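Local atomic coordinates of transcriptional regulator KdgR (Pseudomonas aeruginosa, PDB entry 5Y6I), a protein that probably binds DNA as a transcription factor of the IclR family, pairing a helix-turn-helix domain with a C-terminal regulatory domain. Residues S18-V21 / G22-L26; V137-V140 / G141-L144; V66-A69 / S70-H73. All coordinates share one frame; numbering follows the deposited sequence.

Contact 1: S18-V21 / G22-L26; sequences SAEV and GTDIL
The carboxylates of Glu20 and Asp24, one helical turn apart, have planes only 17° from parallel, yet they do not stack. What lies over one face of the Asp24 group is the previous turn: the carbonyl oxygen of Glu20 stands above its carboxylate carbon, with Glu20 O and Asp24 CG 3.0 Å apart. On the same side but displaced toward one oxygen comes the aliphatic part of Glu20, whose CG is 3.1 Å from Asp24 OD2. Asp24 CG sits beside its own backbone N (chi1 -71°), which folds the carboxylate back over the preceding turn. Asp24 OD1 is hydrogen-bonded to Ser62 OG of the second subunit. The Glu20 chain, bent at chi2, sets its own carboxylate off from that of Asp24, OE1 forming a long, weak ion pair with Arg17.

The backbone evidence is that of a regular alpha helix. Four successive i to i+4 bonds run from Gly22 N to Ser18 O, Thr23 N to Ala19 O, Asp24 N to Glu20 O and Ile25 N to Val21 O, the last at 2.9 Å. On a second face Val21 and Ile25 lie side by side, pointing the same way, with Val21 CG2 and Ile25 CD1 4.1 Å apart; both rest on Met47 and on Tyr55 of helix 49-61. This helix opens the helix-turn-helix domain; its Val21/Ile25 side packs on the domain, and another side meets the second subunit, where Thr23 OG1 also hydrogen-bonds Ser62 of that subunit.

The two acidic groups, with Glu20 OE2 and Asp24 OD2 4.8 Å apart, may repel mildly and raise their proton affinity a little, an effect that the weak ion pair of Glu20 with Arg17 and the Ser62 hydroxyl of the second subunit could offset.

Contact 2: V137-V140 / G141-L144; sequences VTQV and GSVL
Thr138 lays its methyl group against Ser142, CG2 coming within 3.5 Å of Ser142 CB, and the same methyl meets the tip of Leu144, with Thr138 CG2 and Leu144 CD2 4.0 Å apart. One carbon thus touches two residues of the returning chain. The placement follows from the first torsion of Thr138, which sets CG2 opposite the backbone N and OG1 next to it. Ser142 has its CB aimed back at the incoming chain, so that carbon packs on Thr138 while its hydroxyl turns to Gln139: Ser142 OG gives a weak hydrogen bond to Gln139 O at 3.3 Å, and Gln139 CG lies 3.5 Å from Ser142 OG.

The same carbonyl closes the chain reversal. Ser142 N donates to Gln139 O over 2.9 Å with an N-H...O angle of 152°, the i to i+3 bond that closes the beta turn from Gln139 to Ser142; the backbone angles of its two central residues, Val140 and Gly141, make it type II. Gly141 has a positive phi of 95°, a conformation glycine readily takes at the third position of such a turn. The turn lies in the long connection between strand 121-128 and helix 150-158, in the IclR C-terminal domain. Past its corner the chain runs along that strand: Gly141 and Ser142 make backbone hydrogen bonds with Val124, and Leu144 with Ala122. Against the sheet, Thr138 and Leu144 both touch Val124 and also Phe113 of strand 111-118, while Val140 reaches Val127.

Contact 3: V66-A69 / S70-H73; sequences VQDA and STNH
The two arms, Val66-Ala69 and Ser70-His73, run 149° apart in direction, and the backbone pairs them through hydrogen bonds from Asp68 N to His73 O (2.8 Å) and from Asn72 N to Asp68 O (3.0 Å). A CA-H...O contact from Gln67 CA to His73 O, at 3.2 Å, gives that oxygen a second neighbour.

Asp68 makes the side-chain hydrogen bonds of the turn. With CG opposite the backbone N (chi1 179°), it carries its carboxylate over one face of the bend, within reach of the next N-H groups, and OD1 accepts two of them: Ser70 N at 2.9 Å and Thr71 N at 3.2 Å. Both meet OD1 on its anti side but from opposite faces of the carboxylate plane, which should restrict its rotation. Thr71 crosses Asp68 at about a right angle and sets its methyl alongside, Thr71 CG2 being 3.5 Å from Asp68 CB. On the other side of the hairpin, the aliphatic stem of Gln67 covers the Asn72 peptide, with Gln67 CG 3.2 Å from Asn72 O. The His73 ring has the carbonyl oxygen of Thr71 over one face, centred above the ring. Asn72 takes a left-handed backbone conformation (phi 68°), turning the chain back toward strand 74-76.

Side-chain and main-chain oxygens of Asp68 together make an Asx motif at the tip of the beta hairpin 65-67/74-76, the wing of a winged helix-turn-helix domain.

From the N terminus the chain first meets contact 1, a turn within helix 18-31 that links this helix to helix 49-61 and to the second subunit. Contact 3 follows, closing the hairpin between strands 65-67 and 74-76; its centre is 21 Å from that of contact 1, on the same side of the chain's centre, and nearest atoms stay about 8 Å apart. Contact 2 comes last, reversing the chain between strand 121-128 and helix 150-158 on the opposite side, 45 Å from contact 1 and 54 Å from contact 3, centre to centre. All three are local and in series, without nesting or crossing.

Contact 1: S18-V21 / G22-L26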
loop_
_atom_site.group_PDB
_atom_site.type_symbol
_atom_site.label_atom_id
_atom_site.label_comp_id
_atom_site.label_asym_id
_atom_site.label_seq_id
_atom_site.Cartn_x
_atom_site.Cartn_y
_atom_site.Cartn_z
ATOM N N SER A 18 -20.879 -21.963 3.378
ATOM C CA SER A 18 -20.957 -20.855 4.323
ATOM C C SER A 18 -19.711 -19.975 4.298
ATOM O O SER A 18 -19.781 -18.796 4.663
ATOM C CB SER A 18 -21.198 -21.406 5.728
ATOM O OG SER A 18 -20.842 -20.466 6.722
ATOM N N ALA A 19 -18.565 -20.520 3.887
ATOM C CA ALA A 19 -17.353 -19.710 3.836
ATOM C C ALA A 19 -17.500 -18.573 2.836
ATOM O O ALA A 19 -17.056 -17.448 3.092
ATOM C CB ALA A 19 -16.154 -20.583 3.482
ATOM N N GLU A 20 -18.127 -18.854 1.690
ATOM C CA GLU A 20 -18.303 -17.835 0.664
ATOM C C GLU A 20 -19.151 -16.683 1.179
ATOM O O GLU A 20 -18.738 -15.519 1.127
ATOM C CB GLU A 20 -18.942 -18.449 -0.577
ATOM C CG GLU A 20 -18.642 -17.684 -1.846
ATOM C CD GLU A 20 -18.495 -18.597 -3.046
ATOM O OE1 GLU A 20 -19.260 -19.579 -3.153
ATOM O OE2 GLU A 20 -17.594 -18.344 -3.869
ATOM N N VAL A 21 -20.342 -17.000 1.688
ATOM C CA VAL A 21 -21.268 -15.976 2.149
ATOM C C VAL A 21 -20.638 -15.126 3.242
ATOM O O VAL A 21 -20.805 -13.903 3.255
ATOM C CB VAL A 21 -22.583 -16.642 2.595
ATOM C CG1 VAL A 21 -22.345 -17.529 3.771
ATOM C CG2 VAL A 21 -23.624 -15.592 2.920
ATOM N N GLY A 22 -19.869 -15.737 4.135
ATOM C CA GLY A 22 -19.172 -14.991 5.154
ATOM C C GLY A 22 -18.310 -13.882 4.584
ATOM O O GLY A 22 -18.527 -12.703 4.894
ATOM N N THR A 23 -17.324 -14.226 3.749
ATOM C CA THR A 23 -16.461 -13.168 3.252
ATOM C C THR A 23 -17.114 -12.381 2.130
ATOM O O THR A 23 -16.737 -11.224 1.909
ATOM C CB THR A 23 -15.111 -13.723 2.804
ATOM O OG1 THR A 23 -15.305 -14.806 1.884
ATOM C CG2 THR A 23 -14.305 -14.178 4.023
ATOM N N ASP A 24 -18.101 -12.957 1.441
ATOM C CA ASP A 24 -18.915 -12.128 0.560
ATOM C C ASP A 24 -19.588 -11.005 1.343
ATOM O O ASP A 24 -19.753 -9.895 0.827
ATOM C CB ASP A 24 -19.956 -12.972 -0.173
ATOM C CG ASP A 24 -19.342 -13.883 -1.253
ATOM O OD1 ASP A 24 -18.210 -13.619 -1.738
ATOM O OD2 ASP A 24 -20.020 -14.869 -1.632
ATOM N N ILE A 25 -19.955 -11.260 2.597
ATOM C CA ILE A 25 -20.503 -10.198 3.428
ATOM C C ILE A 25 -19.401 -9.236 3.859
ATOM O O ILE A 25 -19.579 -8.012 3.834
ATOM C CB ILE A 25 -21.244 -10.795 4.635
ATOM C CG1 ILE A 25 -22.509 -11.503 4.160
ATOM C CG2 ILE A 25 -21.582 -9.706 5.641
ATOM C CD1 ILE A 25 -23.258 -12.213 5.275
ATOM N N LEU A 26 -18.245 -9.774 4.260
ATOM C CA LEU A 26 -17.142 -8.913 4.657
ATOM C C LEU A 26 -16.740 -8.003 3.510
ATOM O O LEU A 26 -16.412 -6.827 3.715
ATOM C CB LEU A 26 -15.968 -9.766 5.119
ATOM C CG LEU A 26 -14.657 -9.115 5.549
ATOM C CD1 LEU A 26 -14.822 -8.278 6.817
ATOM C CD2 LEU A 26 -13.604 -10.201 5.758
#

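Contact 2: V137-V140 / G141-L144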
loop_
_atom_site.group_PDB
_atom_site.type_symbol
_atom_site.label_atom_id
_atom_site.label_comp_id
_atom_site.label_asym_id
_atom_site.label_seq_id
_atom_site.Cartn_x
_atom_site.Cartn_y
_atom_site.Cartn_z
ATOM N N VAL A 137 15.992 -4.402 -28.047
ATOM C CA VAL A 137 15.667 -4.709 -26.663
ATOM C C VAL A 137 16.133 -3.561 -25.777
ATOM O O VAL A 137 17.034 -2.802 -26.122
ATOM C CB VAL A 137 16.312 -6.049 -26.221
ATOM C CG1 VAL A 137 15.776 -7.205 -27.044
ATOM C CG2 VAL A 137 17.841 -5.998 -26.393
ATOM N N THR A 138 15.481 -3.407 -24.642
ATOM C CA THR A 138 16.185 -2.847 -23.508
ATOM C C THR A 138 16.788 -4.019 -22.744
ATOM O O THR A 138 16.515 -5.183 -23.044
ATOM C CB THR A 138 15.242 -2.011 -22.647
ATOM O OG1 THR A 138 14.400 -1.232 -23.505
ATOM C CG2 THR A 138 16.021 -1.069 -21.757
ATOM N N GLN A 139 17.639 -3.732 -21.777
ATOM C CA GLN A 139 18.097 -4.807 -20.921
ATOM C C GLN A 139 17.854 -4.456 -19.461
ATOM O O GLN A 139 17.820 -3.290 -19.070
ATOM C CB GLN A 139 19.562 -5.143 -21.195
ATOM C CG GLN A 139 20.561 -4.158 -20.709
ATOM C CD GLN A 139 21.911 -4.423 -21.326
ATOM O OE1 GLN A 139 22.153 -4.086 -22.486
ATOM N NE2 GLN A 139 22.793 -5.067 -20.568
ATOM N N VAL A 140 17.618 -5.494 -18.672
ATOM C CA VAL A 140 17.431 -5.327 -17.244
ATOM C C VAL A 140 18.630 -4.583 -16.702
ATOM O O VAL A 140 19.773 -4.892 -17.053
ATOM C CB VAL A 140 17.250 -6.707 -16.587
ATOM C CG1 VAL A 140 17.195 -6.599 -15.077
ATOM C CG2 VAL A 140 15.986 -7.370 -17.122
ATOM N N GLY A 141 18.374 -3.563 -15.881
ATOM C CA GLY A 141 19.430 -2.711 -15.381
ATOM C C GLY A 141 19.654 -1.444 -16.180
ATOM O O GLY A 141 20.451 -0.600 -15.757
ATOM N N SER A 142 18.989 -1.280 -17.316
ATOM C CA SER A 142 19.122 -0.043 -18.064
ATOM C C SER A 142 18.362 1.055 -17.349
ATOM O O SER A 142 17.272 0.825 -16.823
ATOM C CB SER A 142 18.594 -0.210 -19.489
ATOM O OG SER A 142 19.563 -0.841 -20.332
ATOM N N VAL A 143 18.968 2.236 -17.288
ATOM C CA VAL A 143 18.324 3.452 -16.797
ATOM C C VAL A 143 18.007 4.317 -18.012
ATOM O O VAL A 143 18.907 4.638 -18.791
ATOM C CB VAL A 143 19.216 4.222 -15.806
ATOM C CG1 VAL A 143 18.488 5.451 -15.294
ATOM C CG2 VAL A 143 19.642 3.323 -14.651
ATOM N N LEU A 144 16.725 4.699 -18.179
ATOM C CA LEU A 144 16.297 5.470 -19.341
ATOM C C LEU A 144 16.224 6.960 -18.999
ATOM O O LEU A 144 16.177 7.338 -17.824
ATOM C CB LEU A 144 14.938 4.950 -19.830
ATOM C CG LEU A 144 14.732 3.427 -19.869
ATOM C CD1 LEU A 144 13.317 3.054 -20.241
ATOM C CD2 LEU A 144 15.715 2.795 -20.850
#

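Contact 3: V66-A69 / S70-H73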
loop_
_atom_site.group_PDB
_atom_site.type_symbol
_atom_site.label_atom_id
_atom_site.label_comp_id
_atom_site.label_asym_id
_atom_site.label_seq_id
_atom_site.Cartn_x
_atom_site.Cartn_y
_atom_site.Cartn_z
ATOM N N VAL A 66 -17.623 -4.930 13.603
ATOM C CA VAL A 66 -18.083 -4.359 14.865
ATOM C C VAL A 66 -19.381 -3.608 14.611
ATOM O O VAL A 66 -19.718 -3.262 13.479
ATOM C CB VAL A 66 -17.034 -3.417 15.519
ATOM C CG1 VAL A 66 -15.895 -4.222 16.125
ATOM C CG2 VAL A 66 -16.482 -2.412 14.496
ATOM N N GLN A 67 -20.110 -3.360 15.692
ATOM C CA GLN A 67 -21.339 -2.585 15.668
ATOM C C GLN A 67 -21.136 -1.427 16.638
ATOM O O GLN A 67 -20.738 -1.646 17.785
ATOM C CB GLN A 67 -22.544 -3.461 16.053
ATOM C CG GLN A 67 -23.897 -2.808 15.803
ATOM C CD GLN A 67 -25.094 -3.731 16.056
ATOM O OE1 GLN A 67 -26.204 -3.476 15.574
ATOM N NE2 GLN A 67 -24.876 -4.799 16.824
ATOM N N ASP A 68 -21.345 -0.198 16.166
ATOM C CA ASP A 68 -21.035 0.969 16.983
ATOM C C ASP A 68 -22.046 1.098 18.110
ATOM O O ASP A 68 -23.226 0.786 17.942
ATOM C CB ASP A 68 -21.014 2.243 16.138
ATOM C CG ASP A 68 -20.725 3.495 16.965
ATOM O OD1 ASP A 68 -21.645 3.982 17.659
ATOM O OD2 ASP A 68 -19.578 3.991 16.926
ATOM N N ALA A 69 -21.575 1.567 19.265
ATOM C CA ALA A 69 -22.370 1.463 20.486
ATOM C C ALA A 69 -23.550 2.428 20.513
ATOM O O ALA A 69 -24.577 2.116 21.134
ATOM C CB ALA A 69 -21.486 1.691 21.712
ATOM N N SER A 70 -23.439 3.603 19.885
ATOM C CA SER A 70 -24.512 4.589 19.982
ATOM C C SER A 70 -25.344 4.718 18.716
ATOM O O SER A 70 -26.462 5.234 18.783
ATOM C CB SER A 70 -23.956 5.973 20.356
ATOM O OG SER A 70 -23.603 6.734 19.213
ATOM N N THR A 71 -24.837 4.252 17.579
ATOM C CA THR A 71 -25.545 4.347 16.313
ATOM C C THR A 71 -26.002 2.998 15.769
ATOM O O THR A 71 -26.850 2.967 14.869
ATOM C CB THR A 71 -24.644 5.029 15.274
ATOM O OG1 THR A 71 -25.434 5.502 14.177
ATOM C CG2 THR A 71 -23.613 4.060 14.765
ATOM N N ASN A 72 -25.463 1.893 16.294
ATOM C CA ASN A 72 -25.772 0.525 15.899
ATOM C C ASN A 72 -25.294 0.194 14.499
ATOM O O ASN A 72 -25.665 -0.853 13.963
ATOM C CB ASN A 72 -27.271 0.222 15.995
ATOM C CG ASN A 72 -27.718 -0.028 17.406
ATOM O OD1 ASN A 72 -26.959 -0.552 18.221
ATOM N ND2 ASN A 72 -28.951 0.352 17.713
ATOM N N HIS A 73 -24.480 1.047 13.889
ATOM C CA HIS A 73 -24.028 0.781 12.536
ATOM C C HIS A 73 -22.952 -0.290 12.545
ATOM O O HIS A 73 -22.205 -0.439 13.517
ATOM C CB HIS A 73 -23.491 2.054 11.885
ATOM C CG HIS A 73 -24.561 2.993 11.421
ATOM N ND1 HIS A 73 -24.509 4.351 11.654
ATOM C CD2 HIS A 73 -25.702 2.772 10.728
ATOM C CE1 HIS A 73 -25.577 4.927 11.133
ATOM N NE2 HIS A 73 -26.320 3.991 10.570
#